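Tungsten-containing formylmethanofuran dehydrogenase 2 subunit C (PDB 5T5I) is a subunit, probably structural, of the tungsten-containing formylmethanofuran dehydrogenase complex, which interconverts carbon dioxide and formylmethanofuran in methanogenesis. Local coordinates at residues E44-K47 with L48-F52; G111-G114 with S115-Q119; I183-N187 with G188-I192; G156-D159 with N160-E164. All blocks are in the same frame, centred on the assembly; numbering follows the deposited sequence.

Contact 1 of 4, residues E44-K47 with L48-F52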
ATOM      1  N   GLU C  44      52.332   9.415 -29.714  1.00 33.10           N
ATOM      2  CA  GLU C  44      53.463   9.098 -30.594  1.00 35.11           C
ATOM      3  C   GLU C  44      52.987   8.266 -31.778  1.00 37.47           C
ATOM      4  O   GLU C  44      52.106   7.419 -31.617  1.00 35.38           O
ATOM      5  CB  GLU C  44      54.526   8.268 -29.860  1.00 37.36           C
ATOM      6  CG  GLU C  44      55.347   9.052 -28.852  1.00 55.13           C
ATOM      7  CD  GLU C  44      56.466   8.252 -28.207  1.00 86.02           C
ATOM      8  OE1 GLU C  44      56.659   7.071 -28.579  1.00 79.69           O
ATOM      9  OE2 GLU C  44      57.149   8.812 -27.318  1.00 84.93           O
ATOM     10  N   VAL C  45      53.607   8.486 -32.949  1.00 33.53           N
ATOM     11  CA  VAL C  45      53.360   7.727 -34.169  1.00 33.71           C
ATOM     12  C   VAL C  45      54.395   6.581 -34.138  1.00 37.33           C
ATOM     13  O   VAL C  45      55.582   6.844 -33.943  1.00 35.94           O
ATOM     14  CB  VAL C  45      53.538   8.606 -35.443  1.00 38.78           C
ATOM     15  CG1 VAL C  45      53.336   7.786 -36.716  1.00 39.50           C
ATOM     16  CG2 VAL C  45      52.587   9.799 -35.438  1.00 38.44           C
ATOM     17  N   VAL C  46      53.949   5.328 -34.311  1.00 33.30           N
ATOM     18  CA  VAL C  46      54.839   4.153 -34.321  1.00 33.47           C
ATOM     19  C   VAL C  46      54.546   3.324 -35.562  1.00 36.97           C
ATOM     20  O   VAL C  46      53.609   3.620 -36.289  1.00 35.55           O
ATOM     21  CB  VAL C  46      54.731   3.302 -33.016  1.00 37.11           C
ATOM     22  CG1 VAL C  46      55.152   4.113 -31.797  1.00 36.90           C
ATOM     23  CG2 VAL C  46      53.331   2.712 -32.827  1.00 36.19           C
ATOM     24  N   LYS C  47      55.349   2.289 -35.797  1.00 35.48           N
ATOM     25  CA  LYS C  47      55.189   1.381 -36.939  1.00 35.76           C
ATOM     26  C   LYS C  47      54.376   0.166 -36.524  1.00 38.82           C
ATOM     27  O   LYS C  47      54.514  -0.305 -35.392  1.00 38.65           O
ATOM     28  CB  LYS C  47      56.567   0.927 -37.452  1.00 40.21           C
ATOM     29  CG  LYS C  47      57.348   2.046 -38.126  1.00 54.49           C
ATOM     30  CD  LYS C  47      58.726   1.590 -38.593  1.00 68.40           C
ATOM     31  CE  LYS C  47      59.683   1.296 -37.459  1.00 83.26           C
ATOM     32  NZ  LYS C  47      61.086   1.660 -37.804  1.00 95.73           N
ATOM     33  N   LEU C  48      53.576  -0.386 -37.446  1.00 35.09           N
ATOM     34  CA  LEU C  48      52.781  -1.595 -37.195  1.00 35.02           C
ATOM     35  C   LEU C  48      53.679  -2.737 -36.707  1.00 38.70           C
ATOM     36  O   LEU C  48      53.316  -3.433 -35.767  1.00 37.75           O
ATOM     37  CB  LEU C  48      52.022  -2.004 -38.479  1.00 35.72           C
ATOM     38  CG  LEU C  48      51.054  -3.189 -38.396  1.00 40.90           C
ATOM     39  CD1 LEU C  48      49.912  -2.923 -37.435  1.00 41.29           C
ATOM     40  CD2 LEU C  48      50.447  -3.468 -39.741  1.00 43.90           C
ATOM     41  N   GLY C  49      54.874  -2.853 -37.300  1.00 37.09           N
ATOM     42  CA  GLY C  49      55.880  -3.854 -36.946  1.00 37.72           C
ATOM     43  C   GLY C  49      56.397  -3.780 -35.517  1.00 40.88           C
ATOM     44  O   GLY C  49      56.920  -4.774 -35.007  1.00 39.77           O
ATOM     45  N   ASP C  50      56.277  -2.611 -34.859  1.00 37.84           N
ATOM     46  CA  ASP C  50      56.685  -2.446 -33.454  1.00 37.09           C
ATOM     47  C   ASP C  50      55.769  -3.232 -32.506  1.00 40.27           C
ATOM     48  O   ASP C  50      56.197  -3.551 -31.401  1.00 40.00           O
ATOM     49  CB  ASP C  50      56.672  -0.957 -33.025  1.00 38.64           C
ATOM     50  CG  ASP C  50      57.698  -0.062 -33.704  1.00 51.72           C
ATOM     51  OD1 ASP C  50      58.756  -0.582 -34.124  1.00 53.18           O
ATOM     52  OD2 ASP C  50      57.474   1.176 -33.752  1.00 55.35           O
ATOM     53  N   PHE C  51      54.507  -3.506 -32.905  1.00 37.04           N
ATOM     54  CA  PHE C  51      53.529  -4.194 -32.051  1.00 35.27           C
ATOM     55  C   PHE C  51      52.928  -5.468 -32.656  1.00 38.12           C
ATOM     56  O   PHE C  51      52.131  -6.130 -31.984  1.00 35.97           O
ATOM     57  CB  PHE C  51      52.430  -3.194 -31.654  1.00 35.53           C
ATOM     58  CG  PHE C  51      52.920  -2.212 -30.622  1.00 36.39           C
ATOM     59  CD1 PHE C  51      52.910  -2.536 -29.273  1.00 39.00           C
ATOM     60  CD2 PHE C  51      53.446  -0.984 -31.001  1.00 37.41           C
ATOM     61  CE1 PHE C  51      53.373  -1.628 -28.316  1.00 39.57           C
ATOM     62  CE2 PHE C  51      53.908  -0.079 -30.043  1.00 39.52           C
ATOM     63  CZ  PHE C  51      53.854  -0.401 -28.707  1.00 37.82           C
ATOM     64  N   PHE C  52      53.332  -5.852 -33.887  1.00 35.17           N
ATOM     65  CA  PHE C  52      52.845  -7.065 -34.541  1.00 34.92           C
ATOM     66  C   PHE C  52      53.929  -7.720 -35.366  1.00 41.14           C
ATOM     67  O   PHE C  52      54.665  -7.016 -36.060  1.00 40.93           O
ATOM     68  CB  PHE C  52      51.687  -6.755 -35.511  1.00 35.39           C
ATOM     69  CG  PHE C  52      50.441  -6.218 -34.852  1.00 34.13           C
ATOM     70  CD1 PHE C  52      50.284  -4.858 -34.630  1.00 35.16           C
ATOM     71  CD2 PHE C  52      49.432  -7.072 -34.448  1.00 34.74           C
ATOM     72  CE1 PHE C  52      49.143  -4.365 -33.999  1.00 35.42           C
ATOM     73  CE2 PHE C  52      48.300  -6.585 -33.811  1.00 36.31           C
ATOM     74  CZ  PHE C  52      48.167  -5.237 -33.573  1.00 34.40           C
TER
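K47 and D50 grip each other twice where the edge strand 44-47 ends and the chain makes a tight turn. The backbone N of D50 donates to K47 O at 3.0 Å, closing the turn over L48 and G49. In return, the carboxylate of D50 reaches back to the N-H of K47, three residues earlier, and OD2 accepts from K47 N at 3.2 Å. This second bond is nearly straight (163°), although the N-H comes from above the carboxylate plane. D50 can do this because its CG stands anti to its carbonyl carbon (chi1 -66°), which folds the acid back over the turn; an aspartate has the right length. OD2 also lies 3.5 Å from V46 CB.

Beside this polar pair, V46 CG2 packs obliquely on the F51 ring, 4.0 Å from CE2, the two side chains crossing at about a right angle. F51 is positioned further by H41, whose ring it meets edge-to-face, while V46 also covers I39 and H41 of the neighbouring strand 38-41. L48 points the other way, buried against I21, as suits a leucine on the inner side of a surface turn. Its carbonyl O lies at the edge of the F52 ring, in the ring plane, and accepts from F51 N.

K47 NZ stays 4.9 Å from D50 OD1, too far for a salt bridge, but the opposite charges should still attract weakly. Within the turn, the carboxylate is bonded to a main-chain N-H, a partner that would probably steady its negative charge.

Contact 2 of 4, residues G111-G114 with S115-Q119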
ATOM      1  N   GLY C 111      36.243 -12.718 -30.080  1.00 32.91           N
ATOM      2  CA  GLY C 111      36.038 -12.351 -28.686  1.00 32.37           C
ATOM      3  C   GLY C 111      35.037 -11.224 -28.537  1.00 33.94           C
ATOM      4  O   GLY C 111      34.057 -11.154 -29.286  1.00 33.91           O
ATOM      5  N   ASN C 112      35.294 -10.317 -27.585  1.00 31.04           N
ATOM      6  CA  ASN C 112      34.442  -9.155 -27.318  1.00 29.70           C
ATOM      7  C   ASN C 112      34.907  -7.913 -28.086  1.00 32.04           C
ATOM      8  O   ASN C 112      36.051  -7.845 -28.536  1.00 30.29           O
ATOM      9  CB  ASN C 112      34.417  -8.835 -25.821  1.00 31.73           C
ATOM     10  CG  ASN C 112      34.085 -10.025 -24.959  1.00 40.67           C
ATOM     11  OD1 ASN C 112      33.123 -10.752 -25.227  1.00 28.75           O
ATOM     12  ND2 ASN C 112      34.901 -10.290 -23.943  1.00 32.18           N
ATOM     13  N   ALA C 113      34.002  -6.925 -28.225  1.00 27.20           N
ATOM     14  CA  ALA C 113      34.287  -5.636 -28.862  1.00 25.95           C
ATOM     15  C   ALA C 113      33.891  -4.494 -27.925  1.00 29.62           C
ATOM     16  O   ALA C 113      32.917  -4.608 -27.183  1.00 28.70           O
ATOM     17  CB  ALA C 113      33.524  -5.502 -30.169  1.00 26.47           C
ATOM     18  N   GLY C 114      34.632  -3.400 -27.991  1.00 26.79           N
ATOM     19  CA  GLY C 114      34.358  -2.208 -27.198  1.00 25.64           C
ATOM     20  C   GLY C 114      33.204  -1.414 -27.767  1.00 27.52           C
ATOM     21  O   GLY C 114      32.541  -1.853 -28.720  1.00 26.08           O
ATOM     22  N   SER C 115      32.974  -0.218 -27.208  1.00 23.18           N
ATOM     23  CA  SER C 115      31.899   0.653 -27.668  1.00 22.79           C
ATOM     24  C   SER C 115      32.144   1.174 -29.084  1.00 23.61           C
ATOM     25  O   SER C 115      33.279   1.194 -29.559  1.00 21.85           O
ATOM     26  CB  SER C 115      31.707   1.828 -26.708  1.00 25.71           C
ATOM     27  OG  SER C 115      31.364   1.342 -25.425  1.00 27.94           O
ATOM     28  N   TRP C 116      31.055   1.556 -29.765  1.00 22.59           N
ATOM     29  CA  TRP C 116      31.069   2.122 -31.129  1.00 22.08           C
ATOM     30  C   TRP C 116      31.470   1.116 -32.224  1.00 24.13           C
ATOM     31  O   TRP C 116      31.966   1.507 -33.279  1.00 24.50           O
ATOM     32  CB  TRP C 116      31.909   3.409 -31.206  1.00 20.80           C
ATOM     33  CG  TRP C 116      31.302   4.514 -30.401  1.00 21.20           C
ATOM     34  CD1 TRP C 116      30.133   5.166 -30.662  1.00 23.63           C
ATOM     35  CD2 TRP C 116      31.787   5.040 -29.161  1.00 20.76           C
ATOM     36  NE1 TRP C 116      29.845   6.048 -29.648  1.00 21.95           N
ATOM     37  CE2 TRP C 116      30.851   6.002 -28.718  1.00 23.69           C
ATOM     38  CE3 TRP C 116      32.926   4.799 -28.380  1.00 21.69           C
ATOM     39  CZ2 TRP C 116      31.026   6.731 -27.530  1.00 23.48           C
ATOM     40  CZ3 TRP C 116      33.077   5.493 -27.187  1.00 22.89           C
ATOM     41  CH2 TRP C 116      32.143   6.451 -26.780  1.00 23.11           C
ATOM     42  N   ALA C 117      31.156  -0.165 -32.026  1.00 23.56           N
ATOM     43  CA  ALA C 117      31.386  -1.175 -33.057  1.00 22.78           C
ATOM     44  C   ALA C 117      30.418  -0.854 -34.196  1.00 25.56           C
ATOM     45  O   ALA C 117      29.221  -0.710 -33.959  1.00 24.33           O
ATOM     46  CB  ALA C 117      31.115  -2.570 -32.515  1.00 24.20           C
ATOM     47  N   GLY C 118      30.939  -0.653 -35.397  1.00 22.72           N
ATOM     48  CA  GLY C 118      30.093  -0.299 -36.536  1.00 22.66           C
ATOM     49  C   GLY C 118      29.459   1.084 -36.476  1.00 25.28           C
ATOM     50  O   GLY C 118      28.460   1.329 -37.152  1.00 23.78           O
ATOM     51  N   GLN C 119      30.031   2.025 -35.703  1.00 24.05           N
ATOM     52  CA  GLN C 119      29.517   3.406 -35.665  1.00 23.63           C
ATOM     53  C   GLN C 119      29.515   3.968 -37.092  1.00 27.29           C
ATOM     54  O   GLN C 119      30.483   3.746 -37.827  1.00 26.62           O
ATOM     55  CB  GLN C 119      30.407   4.278 -34.782  1.00 25.37           C
ATOM     56  CG  GLN C 119      30.019   5.783 -34.739  1.00 23.83           C
ATOM     57  CD  GLN C 119      31.009   6.554 -33.902  1.00 33.81           C
ATOM     58  OE1 GLN C 119      32.212   6.309 -33.969  1.00 25.90           O
ATOM     59  NE2 GLN C 119      30.538   7.447 -33.039  1.00 26.17           N
TER
HETATM   60  O   HOH W   1      29.914  -1.593 -29.526  1.00 24.18           O
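Just past the G114-S115 peptide, S115 lays its CB on one face of the W116 indole, 3.5 Å above the plane and offset toward the rim. The indole also meets the rings of Y97 and Y135, whose planes are tilted from its own by only about 15° and 5°. Such aromatics at matching places in successive coils are what a parallel beta-helix allows, since each coil repeats the path of the one before; this stretch is part of the coil between strands 106-109 and 125-128. W116 further packs on S94 of the FwdD subunit, so the large flat side chain is in contact both with neighbouring coils and with another subunit.

S115 turns outward with it: its OG bonds to OG of S94 of FwdD and to the backbone N of D134. A small hydroxyl suits a place shared between a neighbouring coil and a second subunit.

On the inner side the chain carries alanines. A113 CB and A117 CB face each other at 4.5 Å, and both rest on I128; small methyl groups fit the buried space beside this residue of the next strand. From W116 to Q119 the chain makes a type II turn, closed by Q119 N to W116 O at 3.1 Å, with A117 and G118 at its middle positions; phi of G118 is positive (68°). Q119 NE2 reaches O of S139, a residue of the calcium site.

A water bridges the backbone across the bend: it donates to G114 O at 2.8 Å and accepts from A117 N at 3.1 Å.

Contact 3 of 4, residues I183-N187 with G188-I192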
ATOM      1  N   ILE C 183      17.284   4.206 -29.627  1.00 21.71           N
ATOM      2  CA  ILE C 183      17.081   5.610 -29.217  1.00 21.39           C
ATOM      3  C   ILE C 183      17.186   6.524 -30.463  1.00 24.44           C
ATOM      4  O   ILE C 183      18.146   6.409 -31.213  1.00 22.93           O
ATOM      5  CB  ILE C 183      18.074   6.039 -28.095  1.00 24.72           C
ATOM      6  CG1 ILE C 183      17.750   7.460 -27.536  1.00 25.52           C
ATOM      7  CG2 ILE C 183      19.542   5.950 -28.544  1.00 24.95           C
ATOM      8  CD1 ILE C 183      16.798   7.467 -26.376  1.00 30.78           C
ATOM      9  N   HIS C 184      16.179   7.378 -30.705  1.00 22.77           N
ATOM     10  CA  HIS C 184      16.150   8.296 -31.876  1.00 21.52           C
ATOM     11  C   HIS C 184      16.243   7.581 -33.231  1.00 23.08           C
ATOM     12  O   HIS C 184      16.619   8.205 -34.207  1.00 22.89           O
ATOM     13  CB  HIS C 184      17.254   9.374 -31.797  1.00 21.65           C
ATOM     14  CG  HIS C 184      17.028  10.439 -30.792  1.00 23.75           C
ATOM     15  ND1 HIS C 184      16.073  11.415 -30.983  1.00 25.49           N
ATOM     16  CD2 HIS C 184      17.708  10.697 -29.662  1.00 24.65           C
ATOM     17  CE1 HIS C 184      16.177  12.213 -29.930  1.00 25.06           C
ATOM     18  NE2 HIS C 184      17.168  11.818 -29.126  1.00 24.99           N
ATOM     19  N   MET C 185      15.836   6.309 -33.326  1.00 21.00           N
ATOM     20  CA  MET C 185      15.908   5.573 -34.588  1.00 20.84           C
ATOM     21  C   MET C 185      14.984   6.216 -35.638  1.00 23.98           C
ATOM     22  O   MET C 185      13.872   6.609 -35.307  1.00 22.99           O
ATOM     23  CB  MET C 185      15.494   4.100 -34.319  1.00 23.77           C
ATOM     24  CG  MET C 185      15.425   3.233 -35.490  1.00 27.96           C
ATOM     25  SD  MET C 185      14.913   1.577 -34.924  1.00 31.47           S
ATOM     26  CE  MET C 185      15.578   0.632 -36.224  1.00 29.88           C
ATOM     27  N   ASN C 186      15.483   6.355 -36.879  1.00 21.72           N
ATOM     28  CA  ASN C 186      14.732   6.884 -38.024  1.00 22.41           C
ATOM     29  C   ASN C 186      14.304   5.795 -38.994  1.00 26.48           C
ATOM     30  O   ASN C 186      13.229   5.894 -39.575  1.00 26.12           O
ATOM     31  CB  ASN C 186      15.572   7.910 -38.800  1.00 27.18           C
ATOM     32  CG  ASN C 186      15.653   9.239 -38.136  1.00 46.43           C
ATOM     33  OD1 ASN C 186      16.740   9.780 -37.918  1.00 42.38           O
ATOM     34  ND2 ASN C 186      14.503   9.865 -37.964  1.00 38.69           N
ATOM     35  N   ASN C 187      15.189   4.832 -39.261  1.00 24.66           N
ATOM     36  CA  ASN C 187      14.960   3.728 -40.202  1.00 24.66           C
ATOM     37  C   ASN C 187      15.889   2.579 -39.839  1.00 27.97           C
ATOM     38  O   ASN C 187      16.875   2.777 -39.127  1.00 26.99           O
ATOM     39  CB  ASN C 187      15.270   4.179 -41.655  1.00 27.48           C
ATOM     40  CG  ASN C 187      14.080   4.570 -42.491  1.00 63.64           C
ATOM     41  OD1 ASN C 187      13.556   3.771 -43.265  1.00 64.07           O
ATOM     42  ND2 ASN C 187      13.726   5.845 -42.489  1.00 62.48           N
ATOM     43  N   GLY C 188      15.586   1.406 -40.376  1.00 25.65           N
ATOM     44  CA  GLY C 188      16.367   0.198 -40.153  1.00 26.27           C
ATOM     45  C   GLY C 188      15.607  -0.827 -39.342  1.00 28.30           C
ATOM     46  O   GLY C 188      14.415  -0.654 -39.046  1.00 27.01           O
ATOM     47  N   LEU C 189      16.292  -1.915 -39.013  1.00 25.28           N
ATOM     48  CA  LEU C 189      15.716  -3.027 -38.258  1.00 23.86           C
ATOM     49  C   LEU C 189      16.670  -3.444 -37.138  1.00 26.98           C
ATOM     50  O   LEU C 189      17.850  -3.666 -37.388  1.00 25.21           O
ATOM     51  CB  LEU C 189      15.413  -4.217 -39.207  1.00 23.36           C
ATOM     52  CG  LEU C 189      15.032  -5.555 -38.569  1.00 26.78           C
ATOM     53  CD1 LEU C 189      13.749  -5.446 -37.752  1.00 25.70           C
ATOM     54  CD2 LEU C 189      14.891  -6.653 -39.643  1.00 30.02           C
ATOM     55  N   ILE C 190      16.157  -3.526 -35.908  1.00 23.52           N
ATOM     56  CA  ILE C 190      16.903  -4.021 -34.752  1.00 21.67           C
ATOM     57  C   ILE C 190      16.150  -5.250 -34.241  1.00 25.26           C
ATOM     58  O   ILE C 190      14.959  -5.150 -33.923  1.00 23.59           O
ATOM     59  CB  ILE C 190      17.069  -2.974 -33.631  1.00 23.91           C
ATOM     60  CG1 ILE C 190      17.904  -1.772 -34.128  1.00 23.43           C
ATOM     61  CG2 ILE C 190      17.742  -3.598 -32.379  1.00 25.49           C
ATOM     62  CD1 ILE C 190      17.804  -0.535 -33.228  1.00 23.12           C
ATOM     63  N   ILE C 191      16.839  -6.396 -34.142  1.00 22.89           N
ATOM     64  CA  ILE C 191      16.258  -7.617 -33.569  1.00 22.84           C
ATOM     65  C   ILE C 191      17.052  -7.953 -32.290  1.00 26.00           C
ATOM     66  O   ILE C 191      18.252  -8.169 -32.360  1.00 26.35           O
ATOM     67  CB  ILE C 191      16.246  -8.824 -34.545  1.00 25.74           C
ATOM     68  CG1 ILE C 191      15.407  -8.513 -35.811  1.00 26.75           C
ATOM     69  CG2 ILE C 191      15.700 -10.080 -33.810  1.00 26.69           C
ATOM     70  CD1 ILE C 191      15.520  -9.555 -36.930  1.00 32.01           C
ATOM     71  N   ILE C 192      16.373  -8.032 -31.149  1.00 24.44           N
ATOM     72  CA  ILE C 192      16.974  -8.433 -29.865  1.00 24.34           C
ATOM     73  C   ILE C 192      16.365  -9.802 -29.510  1.00 26.58           C
ATOM     74  O   ILE C 192      15.166  -9.903 -29.237  1.00 25.86           O
ATOM     75  CB  ILE C 192      16.754  -7.342 -28.777  1.00 26.64           C
ATOM     76  CG1 ILE C 192      17.451  -6.005 -29.194  1.00 26.86           C
ATOM     77  CG2 ILE C 192      17.283  -7.813 -27.403  1.00 26.29           C
ATOM     78  CD1 ILE C 192      16.806  -4.785 -28.650  1.00 33.32           C
TER
HETATM   79  O   HOH W   2      13.157   1.519 -41.983  1.00 40.78           O
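M185 and I190 make an apolar contact around a bend, where the chain turns into strand 187-192 of the parallel beta-helix and both side chains point into its interior. The two slide past each other in opposite directions: M185 CE lies 3.9 Å from I190 CD1, and SD is 4.0 Å from the same methyl. M185 is fully extended (chi1 176°), and the long unbranched chain spans the bend. It also touches I209 in the next strand, while I190 leans on I162 of the preceding coil, so the pair contributes to a core continuous along the beta-helix.

Between them, near the start of the strand, comes G188, whose phi of 112° would press any side chain against the carbonyl O of N187; glycine is therefore the natural residue here. Its own carbonyl O is approached by the M185 methyl, CE to O 3.3 Å, a close van der Waals contact at the mouth of the bend.

Earlier in the loop, H184 stacks on Y165 and bonds through NE2 to an acidic side chain of another subunit. N187 marks the exposed corner. Its amide works with the backbone through one water, which donates to N187 OD1 at 2.6 Å and accepts from G188 N at 2.9 Å.

Contact 4 of 4, residues G156-D159 with N160-E164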
ATOM      1  N   GLY C 156      26.741 -12.484 -28.298  1.00 30.34           N
ATOM      2  CA  GLY C 156      26.588 -12.317 -26.858  1.00 30.07           C
ATOM      3  C   GLY C 156      25.638 -11.176 -26.543  1.00 30.01           C
ATOM      4  O   GLY C 156      24.692 -10.916 -27.294  1.00 27.47           O
ATOM      5  N   ASN C 157      25.920 -10.456 -25.462  1.00 27.09           N
ATOM      6  CA  ASN C 157      25.142  -9.294 -25.010  1.00 26.03           C
ATOM      7  C   ASN C 157      25.730  -7.982 -25.499  1.00 29.38           C
ATOM      8  O   ASN C 157      26.896  -7.928 -25.891  1.00 29.37           O
ATOM      9  CB  ASN C 157      25.110  -9.255 -23.474  1.00 26.06           C
ATOM     10  CG  ASN C 157      24.569 -10.523 -22.861  1.00 43.00           C
ATOM     11  OD1 ASN C 157      23.577 -11.092 -23.335  1.00 26.43           O
ATOM     12  ND2 ASN C 157      25.212 -11.022 -21.823  1.00 34.54           N
ATOM     13  N   ALA C 158      24.921  -6.908 -25.452  1.00 25.64           N
ATOM     14  CA  ALA C 158      25.361  -5.537 -25.749  1.00 23.90           C
ATOM     15  C   ALA C 158      24.796  -4.613 -24.667  1.00 26.67           C
ATOM     16  O   ALA C 158      23.969  -5.051 -23.861  1.00 25.43           O
ATOM     17  CB  ALA C 158      24.946  -5.093 -27.142  1.00 24.35           C
ATOM     18  N   ASP C 159      25.275  -3.383 -24.590  1.00 23.57           N
ATOM     19  CA  ASP C 159      24.889  -2.475 -23.494  1.00 23.36           C
ATOM     20  C   ASP C 159      23.842  -1.416 -23.890  1.00 26.48           C
ATOM     21  O   ASP C 159      22.711  -1.804 -24.192  1.00 25.29           O
ATOM     22  CB  ASP C 159      26.156  -1.869 -22.880  1.00 25.22           C
ATOM     23  CG  ASP C 159      27.122  -2.900 -22.309  1.00 37.45           C
ATOM     24  OD1 ASP C 159      26.651  -3.961 -21.833  1.00 39.35           O
ATOM     25  OD2 ASP C 159      28.345  -2.640 -22.317  1.00 36.96           O
ATOM     26  N   ASN C 160      24.154  -0.102 -23.810  1.00 24.10           N
ATOM     27  CA  ASN C 160      23.176   0.952 -24.065  1.00 23.45           C
ATOM     28  C   ASN C 160      23.224   1.536 -25.448  1.00 24.95           C
ATOM     29  O   ASN C 160      24.274   1.573 -26.084  1.00 24.35           O
ATOM     30  CB  ASN C 160      23.375   2.119 -23.090  1.00 21.64           C
ATOM     31  CG  ASN C 160      23.040   1.841 -21.650  1.00 33.89           C
ATOM     32  OD1 ASN C 160      22.603   0.760 -21.273  1.00 25.39           O
ATOM     33  ND2 ASN C 160      23.145   2.861 -20.828  1.00 28.67           N
ATOM     34  N   GLU C 161      22.080   2.092 -25.856  1.00 20.74           N
ATOM     35  CA  GLU C 161      21.935   2.905 -27.054  1.00 20.50           C
ATOM     36  C   GLU C 161      22.397   2.229 -28.347  1.00 24.76           C
ATOM     37  O   GLU C 161      22.998   2.875 -29.213  1.00 23.37           O
ATOM     38  CB  GLU C 161      22.649   4.260 -26.832  1.00 20.65           C
ATOM     39  CG  GLU C 161      22.089   5.052 -25.655  1.00 22.03           C
ATOM     40  CD  GLU C 161      22.804   6.370 -25.448  1.00 34.07           C
ATOM     41  OE1 GLU C 161      22.476   7.350 -26.157  1.00 25.40           O
ATOM     42  OE2 GLU C 161      23.768   6.396 -24.649  1.00 24.66           O
ATOM     43  N   ILE C 162      22.084   0.931 -28.506  1.00 22.37           N
ATOM     44  CA  ILE C 162      22.433   0.270 -29.749  1.00 23.58           C
ATOM     45  C   ILE C 162      21.518   0.874 -30.844  1.00 25.65           C
ATOM     46  O   ILE C 162      20.358   1.215 -30.577  1.00 25.61           O
ATOM     47  CB  ILE C 162      22.344  -1.291 -29.692  1.00 28.66           C
ATOM     48  CG1 ILE C 162      20.909  -1.794 -29.534  1.00 30.54           C
ATOM     49  CG2 ILE C 162      23.254  -1.897 -28.588  1.00 27.67           C
ATOM     50  CD1 ILE C 162      20.701  -3.083 -30.244  1.00 40.86           C
ATOM     51  N   GLY C 163      22.072   1.097 -32.016  1.00 21.83           N
ATOM     52  CA  GLY C 163      21.339   1.703 -33.123  1.00 22.22           C
ATOM     53  C   GLY C 163      20.877   3.130 -32.881  1.00 24.96           C
ATOM     54  O   GLY C 163      19.850   3.556 -33.415  1.00 24.52           O
ATOM     55  N   GLU C 164      21.629   3.885 -32.083  1.00 22.12           N
ATOM     56  CA  GLU C 164      21.328   5.290 -31.785  1.00 19.75           C
ATOM     57  C   GLU C 164      21.314   6.124 -33.085  1.00 23.14           C
ATOM     58  O   GLU C 164      22.278   6.086 -33.841  1.00 22.65           O
ATOM     59  CB  GLU C 164      22.356   5.817 -30.765  1.00 20.56           C
ATOM     60  CG  GLU C 164      22.248   7.299 -30.405  1.00 24.36           C
ATOM     61  CD  GLU C 164      23.366   8.192 -30.905  1.00 35.09           C
ATOM     62  OE1 GLU C 164      24.140   7.750 -31.780  1.00 29.25           O
ATOM     63  OE2 GLU C 164      23.394   9.380 -30.515  1.00 30.00           O
TER
HETATM   64  O   HOH W   3      20.772  -0.790 -25.961  1.00 22.46           O
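Between A158 and I162 the backbone is arched, so that both side chains point to the inside of the arch. Backbone angles make the bend: D159 has an unusual psi of -118°, and E161 takes a positive phi (55°), leading into a type II turn from E161 to E164. The turn's closing bond, E164 N to E161 O at 3.3 Å, is weak, and G163 fills its third position, where positive phi suits a residue without a side chain. A water sits inside the bend, donating to D159 O at 2.8 Å and accepting weakly from I162 N at 3.3 Å.

A158 CB meets I162 CG2 at 3.9 Å on the inner side. I162 places CG1 in the crowded position between N and carbonyl carbon (chi1 68°), which leaves CG2 beside the backbone N, facing the alanine. Both residues pack on I173, for this is the interior of a parallel beta-helix, and the small and the branched side chain share the inside of one coil.

The polar side chains leave on the outside. N160 OD1 accepts from two donors of the following coil, N178 ND2 and the backbone N of I179, while N160 N donates to OD1 of D134 in the preceding coil; an asparagine can thus bond along the axis. Beyond the two segments, E161 OE1 is salt-bridged to a basic side chain of another subunit. E164 divides its carboxylate: OE2 pairs with a basic side chain of another subunit, and OE1 with OG of S139, one of the calcium-site residues.

In the fold
Along the chain the order is contact 1, contact 2, contact 4, contact 3. Contact 1 lies at the N-terminal end, where strand 44-47 of a small sheet hands over to strand 52-56, about 38 Å, centre to centre, from contact 3, on opposite sides of the chain's centre. The other three follow one another along the beta-helix. Contacts 2 and 4 occupy equivalent bends two coils apart, centres about 10 Å from each other, and D131 of the intervening coil bonds to N112 of one and N157 of the other. Contacts 4 and 3 touch directly, I162 CD1 lying 3.7 Å from I190 CG2. Repeating coils thus share one interior, while their outer residues meet other subunits.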